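Local coordinates for putative Lipoprotein (Clostridium perfringens, PDB 5J7R) that is of unknown function but, as a putative lipoprotein with a domain of the sporulation and spore germination family, may act at the cell surface, at residues A[52-65]-A[76-88]. Residues are numbered along the deposited sequence; the frame is centred on the assembly and turned at random.
Sequences DEILGQYLIQALIQ and ILPKDTKLLSFDI
Phe86 lays one face of its ring over the backbone of helix 52-65 at Gly56 and Gln57. Gln57 N stands above that face, toward its rim, and CE2 of Phe86 comes to 3.7 Å from Gly56 CA, an approach that depends on glycine having no side chain there. With CG anti to the backbone N (chi1 -178°), the ring is carried from the strand down onto the helix, where CG1 of Ile60 meets Phe86 CE1 at 4.1 Å. Further along the helix, both methyls of Leu83 pack against CG2 of Ile60, while Leu83 CD2 also lies 3.7 Å from Gln57 CG. Nearer the other end of the helix, Ile64 splits its branches: CG1 touches Leu77 CD1 at 3.8 Å, and CG2 points to the carbonyls of the Pro78-Thr81 type I turn. That turn is held by Pro78 O, which accepts from both Thr81 N and Thr81 OG1.

Where residues 52-53 of the helix meet Asp87 and Ile88, a polar bond joins the apolar contacts. Ile88 N donates to Glu53 OE1 (2.8 Å, 171°), approaching from above the carboxylate plane, and a water links the same oxygen to Ile88 O. The Glu53 chain, extended beyond CG, runs alongside Ile88 in the opposite direction, its CG 3.8 Å from Ile88 CG1. Behind the interface, strand 92-97 backs Phe86 and Ile60 through Ile95, and helix 107-121 covers Leu77 through Thr113.

The N-to-C directions of helix 52-65 and strand 83-88 lie 136° apart, nearer antiparallel than parallel. Glu53 OE2 lies 4.0 Å from Asp87 OD1, a like-charge approach that the nearby magnesium ion may ease. Apolar side chains thus hold most of the helix on the strand and loop, while the Glu53 bond to Ile88 N and a water between Ile64 O and Leu77 O tie the two ends.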
ATOM      1  N   ASP A  52       3.382  -2.322   4.395  1.00 46.87           N
ATOM      2  CA  ASP A  52       3.831  -1.468   5.493  1.00 50.55           C
ATOM      3  C   ASP A  52       5.293  -1.068   5.297  1.00 48.54           C
ATOM      4  O   ASP A  52       5.659   0.047   5.664  1.00 49.25           O
ATOM      5  CB  ASP A  52       3.595  -2.133   6.859  1.00 56.52           C
ATOM      6  CG  ASP A  52       2.104  -2.285   7.189  1.00 63.82           C
ATOM      7  OD1 ASP A  52       1.256  -1.917   6.346  1.00 60.32           O
ATOM      8  OD2 ASP A  52       1.782  -2.762   8.308  1.00 79.10           O
ATOM      9  N   GLU A  53       6.130  -1.954   4.727  1.00 47.32           N
ATOM     10  CA  GLU A  53       7.532  -1.594   4.480  1.00 47.01           C
ATOM     11  C   GLU A  53       7.632  -0.587   3.369  1.00 42.98           C
ATOM     12  O   GLU A  53       8.417   0.349   3.478  1.00 47.61           O
ATOM     13  CB  GLU A  53       8.421  -2.788   4.177  1.00 49.41           C
ATOM     14  CG  GLU A  53       8.595  -3.709   5.365  1.00 53.82           C
ATOM     15  CD  GLU A  53       9.628  -4.809   5.137  1.00 55.26           C
ATOM     16  OE1 GLU A  53      10.101  -5.420   6.130  1.00 57.03           O
ATOM     17  OE2 GLU A  53       9.985  -5.058   3.969  1.00 56.61           O
ATOM     18  N   ILE A  54       6.860  -0.761   2.299  1.00 43.43           N
ATOM     19  CA  ILE A  54       6.934   0.237   1.215  1.00 44.97           C
ATOM     20  C   ILE A  54       6.386   1.585   1.676  1.00 41.78           C
ATOM     21  O   ILE A  54       6.917   2.592   1.279  1.00 39.82           O
ATOM     22  CB  ILE A  54       6.433  -0.151  -0.200  1.00 45.68           C
ATOM     23  CG1 ILE A  54       4.925  -0.268  -0.295  1.00 48.34           C
ATOM     24  CG2 ILE A  54       7.164  -1.391  -0.654  1.00 47.25           C
ATOM     25  CD1 ILE A  54       4.458  -0.425  -1.729  1.00 50.91           C
ATOM     26  N   LEU A  55       5.339   1.589   2.504  1.00 42.20           N
ATOM     27  CA  LEU A  55       4.767   2.838   3.020  1.00 43.87           C
ATOM     28  C   LEU A  55       5.760   3.514   3.962  1.00 43.15           C
ATOM     29  O   LEU A  55       6.029   4.711   3.834  1.00 43.33           O
ATOM     30  CB  LEU A  55       3.457   2.581   3.753  1.00 44.52           C
ATOM     31  CG  LEU A  55       2.737   3.806   4.320  1.00 44.39           C
ATOM     32  CD1 LEU A  55       2.391   4.805   3.224  1.00 45.82           C
ATOM     33  CD2 LEU A  55       1.484   3.358   5.039  1.00 45.14           C
ATOM     34  N   GLY A  56       6.301   2.743   4.899  1.00 41.25           N
ATOM     35  CA  GLY A  56       7.284   3.256   5.843  1.00 44.48           C
ATOM     36  C   GLY A  56       8.481   3.826   5.109  1.00 44.74           C
ATOM     37  O   GLY A  56       8.983   4.902   5.432  1.00 45.11           O
ATOM     38  N   GLN A  57       8.925   3.103   4.097  1.00 43.89           N
ATOM     39  CA  GLN A  57      10.062   3.535   3.306  1.00 45.25           C
ATOM     40  C   GLN A  57       9.762   4.874   2.635  1.00 42.52           C
ATOM     41  O   GLN A  57      10.607   5.748   2.599  1.00 39.84           O
ATOM     42  CB  GLN A  57      10.438   2.447   2.301  1.00 49.29           C
ATOM     43  CG  GLN A  57      11.552   2.808   1.356  1.00 55.33           C
ATOM     44  CD  GLN A  57      12.044   1.609   0.557  1.00 68.52           C
ATOM     45  OE1 GLN A  57      12.123   0.487   1.070  1.00 72.54           O
ATOM     46  NE2 GLN A  57      12.447   1.854  -0.679  1.00 76.11           N
ATOM     47  N   TYR A  58       8.552   5.014   2.101  1.00 40.01           N
ATOM     48  CA  TYR A  58       8.133   6.237   1.448  1.00 41.40           C
ATOM     49  C   TYR A  58       8.129   7.406   2.453  1.00 42.58           C
ATOM     50  O   TYR A  58       8.627   8.489   2.148  1.00 41.40           O
ATOM     51  CB  TYR A  58       6.738   6.057   0.846  1.00 42.13           C
ATOM     52  CG  TYR A  58       6.257   7.229   0.054  1.00 41.65           C
ATOM     53  CD1 TYR A  58       6.571   7.351  -1.296  1.00 43.50           C
ATOM     54  CD2 TYR A  58       5.494   8.223   0.647  1.00 45.31           C
ATOM     55  CE1 TYR A  58       6.132   8.425  -2.043  1.00 47.08           C
ATOM     56  CE2 TYR A  58       5.055   9.317  -0.093  1.00 47.85           C
ATOM     57  CZ  TYR A  58       5.373   9.409  -1.431  1.00 47.93           C
ATOM     58  OH  TYR A  58       4.943  10.470  -2.172  1.00 56.05           O
ATOM     59  N   LEU A  59       7.569   7.164   3.642  1.00 42.31           N
ATOM     60  CA  LEU A  59       7.528   8.162   4.719  1.00 41.77           C
ATOM     61  C   LEU A  59       8.918   8.640   5.116  1.00 42.28           C
ATOM     62  O   LEU A  59       9.133   9.849   5.234  1.00 43.62           O
ATOM     63  CB  LEU A  59       6.785   7.628   5.955  1.00 43.31           C
ATOM     64  CG  LEU A  59       5.286   7.357   5.786  1.00 46.10           C
ATOM     65  CD1 LEU A  59       4.710   6.694   7.030  1.00 48.29           C
ATOM     66  CD2 LEU A  59       4.552   8.645   5.477  1.00 48.59           C
ATOM     67  N   ILE A  60       9.859   7.717   5.336  1.00 41.29           N
ATOM     68  CA  ILE A  60      11.220   8.123   5.698  1.00 43.74           C
ATOM     69  C   ILE A  60      11.837   8.930   4.569  1.00 46.52           C
ATOM     70  O   ILE A  60      12.598   9.871   4.818  1.00 47.48           O
ATOM     71  CB  ILE A  60      12.145   6.921   6.036  1.00 44.83           C
ATOM     72  CG1 ILE A  60      11.614   6.151   7.245  1.00 47.16           C
ATOM     73  CG2 ILE A  60      13.578   7.379   6.336  1.00 47.19           C
ATOM     74  CD1 ILE A  60      11.491   6.967   8.517  1.00 48.76           C
ATOM     75  N   GLN A  61      11.503   8.567   3.331  1.00 48.90           N
ATOM     76  CA  GLN A  61      12.081   9.268   2.174  1.00 52.31           C
ATOM     77  C   GLN A  61      11.527  10.657   2.182  1.00 47.99           C
ATOM     78  O   GLN A  61      12.215  11.600   1.841  1.00 52.48           O
ATOM     79  CB  GLN A  61      11.653   8.649   0.820  1.00 57.23           C
ATOM     80  CG  GLN A  61      12.764   8.657  -0.228  1.00 70.25           C
ATOM     81  CD  GLN A  61      13.909   7.691   0.033  1.00 78.77           C
ATOM     82  OE1 GLN A  61      15.052   8.126   0.137  1.00 85.81           O
ATOM     83  NE2 GLN A  61      13.623   6.399   0.150  1.00 83.27           N
ATOM     84  N   ALA A  62      10.247  10.762   2.530  1.00 46.25           N
ATOM     85  CA  ALA A  62       9.570  12.050   2.576  1.00 46.62           C
ATOM     86  C   ALA A  62      10.153  12.966   3.660  1.00 44.31           C
ATOM     87  O   ALA A  62      10.255  14.168   3.453  1.00 49.52           O
ATOM     88  CB  ALA A  62       8.072  11.870   2.765  1.00 45.12           C
ATOM     89  N   LEU A  63      10.538  12.394   4.793  1.00 43.20           N
ATOM     90  CA  LEU A  63      11.158  13.171   5.881  1.00 45.28           C
ATOM     91  C   LEU A  63      12.518  13.711   5.442  1.00 45.48           C
ATOM     92  O   LEU A  63      12.854  14.844   5.738  1.00 50.19           O
ATOM     93  CB  LEU A  63      11.319  12.330   7.165  1.00 43.18           C
ATOM     94  CG  LEU A  63      10.059  11.891   7.887  1.00 42.39           C
ATOM     95  CD1 LEU A  63      10.400  10.978   9.049  1.00 44.07           C
ATOM     96  CD2 LEU A  63       9.260  13.088   8.383  1.00 46.01           C
ATOM     97  N   ILE A  64      13.290  12.886   4.743  1.00 49.16           N
ATOM     98  CA  ILE A  64      14.613  13.279   4.245  1.00 52.81           C
ATOM     99  C   ILE A  64      14.495  14.410   3.226  1.00 54.91           C
ATOM    100  O   ILE A  64      15.334  15.296   3.201  1.00 60.81           O
ATOM    101  CB  ILE A  64      15.360  12.084   3.625  1.00 53.01           C
ATOM    102  CG1 ILE A  64      15.705  11.065   4.719  1.00 53.32           C
ATOM    103  CG2 ILE A  64      16.654  12.544   2.957  1.00 55.35           C
ATOM    104  CD1 ILE A  64      16.237   9.743   4.198  1.00 54.47           C
ATOM    105  N   GLN A  65      13.472  14.371   2.381  1.00 58.39           N
ATOM    106  CA  GLN A  65      13.265  15.439   1.391  1.00 65.46           C
ATOM    107  C   GLN A  65      13.033  16.784   2.076  1.00 63.67           C
ATOM    108  O   GLN A  65      13.300  17.826   1.484  1.00 63.31           O
ATOM    109  CB  GLN A  65      12.111  15.113   0.441  1.00 68.23           C
ATOM    110  CG  GLN A  65      12.413  13.954  -0.499  1.00 78.32           C
ATOM    111  CD  GLN A  65      11.208  13.530  -1.329  1.00 84.67           C
ATOM    112  OE1 GLN A  65      10.247  14.280  -1.459  1.00 90.05           O
ATOM    113  NE2 GLN A  65      11.266  12.327  -1.910  1.00 90.89           N
ATOM    114  N   ILE A  76      14.517  17.678   9.828  1.00 60.29           N
ATOM    115  CA  ILE A  76      14.943  16.837  10.955  1.00 60.29           C
ATOM    116  C   ILE A  76      16.159  15.956  10.634  1.00 58.27           C
ATOM    117  O   ILE A  76      16.770  15.401  11.547  1.00 59.93           O
ATOM    118  CB  ILE A  76      13.789  15.965  11.509  1.00 56.92           C
ATOM    119  CG1 ILE A  76      13.218  15.027  10.440  1.00 55.65           C
ATOM    120  CG2 ILE A  76      12.695  16.866  12.064  1.00 59.25           C
ATOM    121  CD1 ILE A  76      12.175  14.076  10.978  1.00 57.33           C
ATOM    122  N   LEU A  77      16.490  15.829   9.352  1.00 57.60           N
ATOM    123  CA  LEU A  77      17.648  15.057   8.893  1.00 61.56           C
ATOM    124  C   LEU A  77      18.330  15.838   7.781  1.00 61.17           C
ATOM    125  O   LEU A  77      17.664  16.596   7.080  1.00 59.31           O
ATOM    126  CB  LEU A  77      17.228  13.686   8.337  1.00 63.95           C
ATOM    127  CG  LEU A  77      16.678  12.623   9.291  1.00 63.53           C
ATOM    128  CD1 LEU A  77      16.107  11.447   8.517  1.00 61.37           C
ATOM    129  CD2 LEU A  77      17.756  12.165  10.266  1.00 65.08           C
ATOM    130  N   PRO A  78      19.658  15.678   7.621  1.00 60.79           N
ATOM    131  CA  PRO A  78      20.360  16.369   6.531  1.00 66.37           C
ATOM    132  C   PRO A  78      19.790  15.998   5.158  1.00 68.92           C
ATOM    133  O   PRO A  78      19.388  14.851   4.946  1.00 71.57           O
ATOM    134  CB  PRO A  78      21.793  15.864   6.669  1.00 65.18           C
ATOM    135  CG  PRO A  78      21.931  15.577   8.118  1.00 63.46           C
ATOM    136  CD  PRO A  78      20.606  15.006   8.525  1.00 61.65           C
ATOM    137  N   LYS A  79      19.764  16.962   4.244  1.00 75.49           N
ATOM    138  CA  LYS A  79      19.206  16.747   2.908  1.00 80.71           C
ATOM    139  C   LYS A  79      19.954  15.685   2.094  1.00 78.17           C
ATOM    140  O   LYS A  79      19.335  14.939   1.333  1.00 73.70           O
ATOM    141  CB  LYS A  79      19.080  18.072   2.156  1.00 91.43           C
ATOM    142  CG  LYS A  79      18.326  17.906   0.831  1.00101.84           C
ATOM    143  CD  LYS A  79      17.424  19.099   0.518  1.00107.97           C
ATOM    144  CE  LYS A  79      16.872  19.072  -0.887  1.00114.00           C
ATOM    145  NZ  LYS A  79      16.099  20.301  -1.213  1.00118.28           N
ATOM    146  N   ASP A  80      21.274  15.617   2.274  1.00 77.35           N
ATOM    147  CA  ASP A  80      22.100  14.627   1.560  1.00 76.80           C
ATOM    148  C   ASP A  80      21.985  13.196   2.134  1.00 72.14           C
ATOM    149  O   ASP A  80      22.568  12.265   1.574  1.00 70.06           O
ATOM    150  CB  ASP A  80      23.577  15.069   1.440  1.00 81.20           C
ATOM    151  CG  ASP A  80      24.239  15.349   2.783  1.00 81.66           C
ATOM    152  OD1 ASP A  80      23.576  15.270   3.837  1.00 79.92           O
ATOM    153  OD2 ASP A  80      25.445  15.682   2.768  1.00 89.46           O
ATOM    154  N   THR A  81      21.240  13.028   3.234  1.00 63.81           N
ATOM    155  CA  THR A  81      21.027  11.705   3.838  1.00 65.66           C
ATOM    156  C   THR A  81      20.358  10.796   2.825  1.00 64.29           C
ATOM    157  O   THR A  81      19.537  11.234   2.024  1.00 67.88           O
ATOM    158  CB  THR A  81      20.120  11.767   5.095  1.00 64.14           C
ATOM    159  OG1 THR A  81      20.701  12.652   6.063  1.00 70.64           O
ATOM    160  CG2 THR A  81      19.935  10.387   5.730  1.00 58.86           C
ATOM    161  N   LYS A  82      20.709   9.525   2.872  1.00 66.34           N
ATOM    162  CA  LYS A  82      20.164   8.557   1.957  1.00 69.57           C
ATOM    163  C   LYS A  82      19.654   7.363   2.716  1.00 64.01           C
ATOM    164  O   LYS A  82      20.310   6.892   3.635  1.00 59.05           O
ATOM    165  CB  LYS A  82      21.253   8.101   1.002  1.00 78.57           C
ATOM    166  CG  LYS A  82      21.812   9.236   0.127  1.00 88.35           C
ATOM    167  CD  LYS A  82      22.873   8.711  -0.822  1.00 98.43           C
ATOM    168  CE  LYS A  82      23.698   9.806  -1.469  1.00104.88           C
ATOM    169  NZ  LYS A  82      24.609   9.286  -2.526  1.00110.08           N
ATOM    170  N   LEU A  83      18.480   6.883   2.327  1.00 61.50           N
ATOM    171  CA  LEU A  83      17.896   5.713   2.956  1.00 60.08           C
ATOM    172  C   LEU A  83      18.487   4.461   2.283  1.00 60.92           C
ATOM    173  O   LEU A  83      18.220   4.197   1.117  1.00 63.75           O
ATOM    174  CB  LEU A  83      16.374   5.748   2.814  1.00 55.77           C
ATOM    175  CG  LEU A  83      15.603   4.586   3.435  1.00 54.39           C
ATOM    176  CD1 LEU A  83      15.851   4.474   4.922  1.00 52.73           C
ATOM    177  CD2 LEU A  83      14.136   4.777   3.176  1.00 54.45           C
ATOM    178  N   LEU A  84      19.306   3.710   3.014  1.00 62.07           N
ATOM    179  CA  LEU A  84      19.931   2.506   2.470  1.00 63.98           C
ATOM    180  C   LEU A  84      18.930   1.368   2.402  1.00 62.88           C
ATOM    181  O   LEU A  84      18.871   0.646   1.406  1.00 64.32           O
ATOM    182  CB  LEU A  84      21.151   2.108   3.298  1.00 65.58           C
ATOM    183  CG  LEU A  84      22.279   3.148   3.339  1.00 68.12           C
ATOM    184  CD1 LEU A  84      23.374   2.680   4.284  1.00 67.44           C
ATOM    185  CD2 LEU A  84      22.849   3.431   1.957  1.00 70.29           C
ATOM    186  N   SER A  85      18.150   1.203   3.463  1.00 59.69           N
ATOM    187  CA  SER A  85      17.132   0.161   3.501  1.00 58.73           C
ATOM    188  C   SER A  85      16.150   0.407   4.640  1.00 57.03           C
ATOM    189  O   SER A  85      16.466   1.097   5.612  1.00 54.96           O
ATOM    190  CB  SER A  85      17.747  -1.230   3.677  1.00 60.28           C
ATOM    191  OG  SER A  85      18.379  -1.356   4.936  1.00 64.50           O
ATOM    192  N   PHE A  86      14.966  -0.176   4.502  1.00 52.16           N
ATOM    193  CA  PHE A  86      13.932  -0.065   5.500  1.00 47.45           C
ATOM    194  C   PHE A  86      13.287  -1.435   5.641  1.00 50.47           C
ATOM    195  O   PHE A  86      12.830  -2.000   4.652  1.00 58.40           O
ATOM    196  CB  PHE A  86      12.910   0.989   5.099  1.00 46.65           C
ATOM    197  CG  PHE A  86      11.836   1.178   6.113  1.00 46.17           C
ATOM    198  CD1 PHE A  86      12.023   1.997   7.218  1.00 47.80           C
ATOM    199  CD2 PHE A  86      10.642   0.519   5.980  1.00 49.45           C
ATOM    200  CE1 PHE A  86      11.009   2.152   8.163  1.00 48.97           C
ATOM    201  CE2 PHE A  86       9.639   0.660   6.922  1.00 49.57           C
ATOM    202  CZ  PHE A  86       9.816   1.471   8.010  1.00 45.10           C
ATOM    203  N   ASP A  87      13.259  -1.970   6.860  1.00 48.22           N
ATOM    204  CA  ASP A  87      12.697  -3.287   7.116  1.00 56.10           C
ATOM    205  C   ASP A  87      11.915  -3.286   8.423  1.00 57.66           C
ATOM    206  O   ASP A  87      12.250  -2.562   9.339  1.00 57.60           O
ATOM    207  CB  ASP A  87      13.827  -4.330   7.183  1.00 60.26           C
ATOM    208  CG  ASP A  87      14.567  -4.500   5.844  1.00 66.50           C
ATOM    209  OD1 ASP A  87      13.938  -4.838   4.805  1.00 73.54           O
ATOM    210  OD2 ASP A  87      15.805  -4.375   5.841  1.00 70.13           O
ATOM    211  N   ILE A  88      10.866  -4.101   8.489  1.00 62.22           N
ATOM    212  CA  ILE A  88      10.033  -4.219   9.688  1.00 61.84           C
ATOM    213  C   ILE A  88      10.176  -5.618  10.290  1.00 69.22           C
ATOM    214  O   ILE A  88       9.720  -6.597   9.710  1.00 74.39           O
ATOM    215  CB  ILE A  88       8.541  -3.936   9.379  1.00 60.34           C
ATOM    216  CG1 ILE A  88       8.359  -2.476   8.931  1.00 55.67           C
ATOM    217  CG2 ILE A  88       7.675  -4.193  10.608  1.00 57.94           C
ATOM    218  CD1 ILE A  88       6.965  -2.140   8.439  1.00 53.23           C
TER
HETATM  219  O   HOH W   1       8.018  -6.862   7.534  1.00 63.75           O
HETATM  220  O   HOH W   2      17.048   9.783   0.848  1.00 93.35           O
HETATM  221  O   HOH W   3      15.595  17.313   5.337  1.00 59.24           O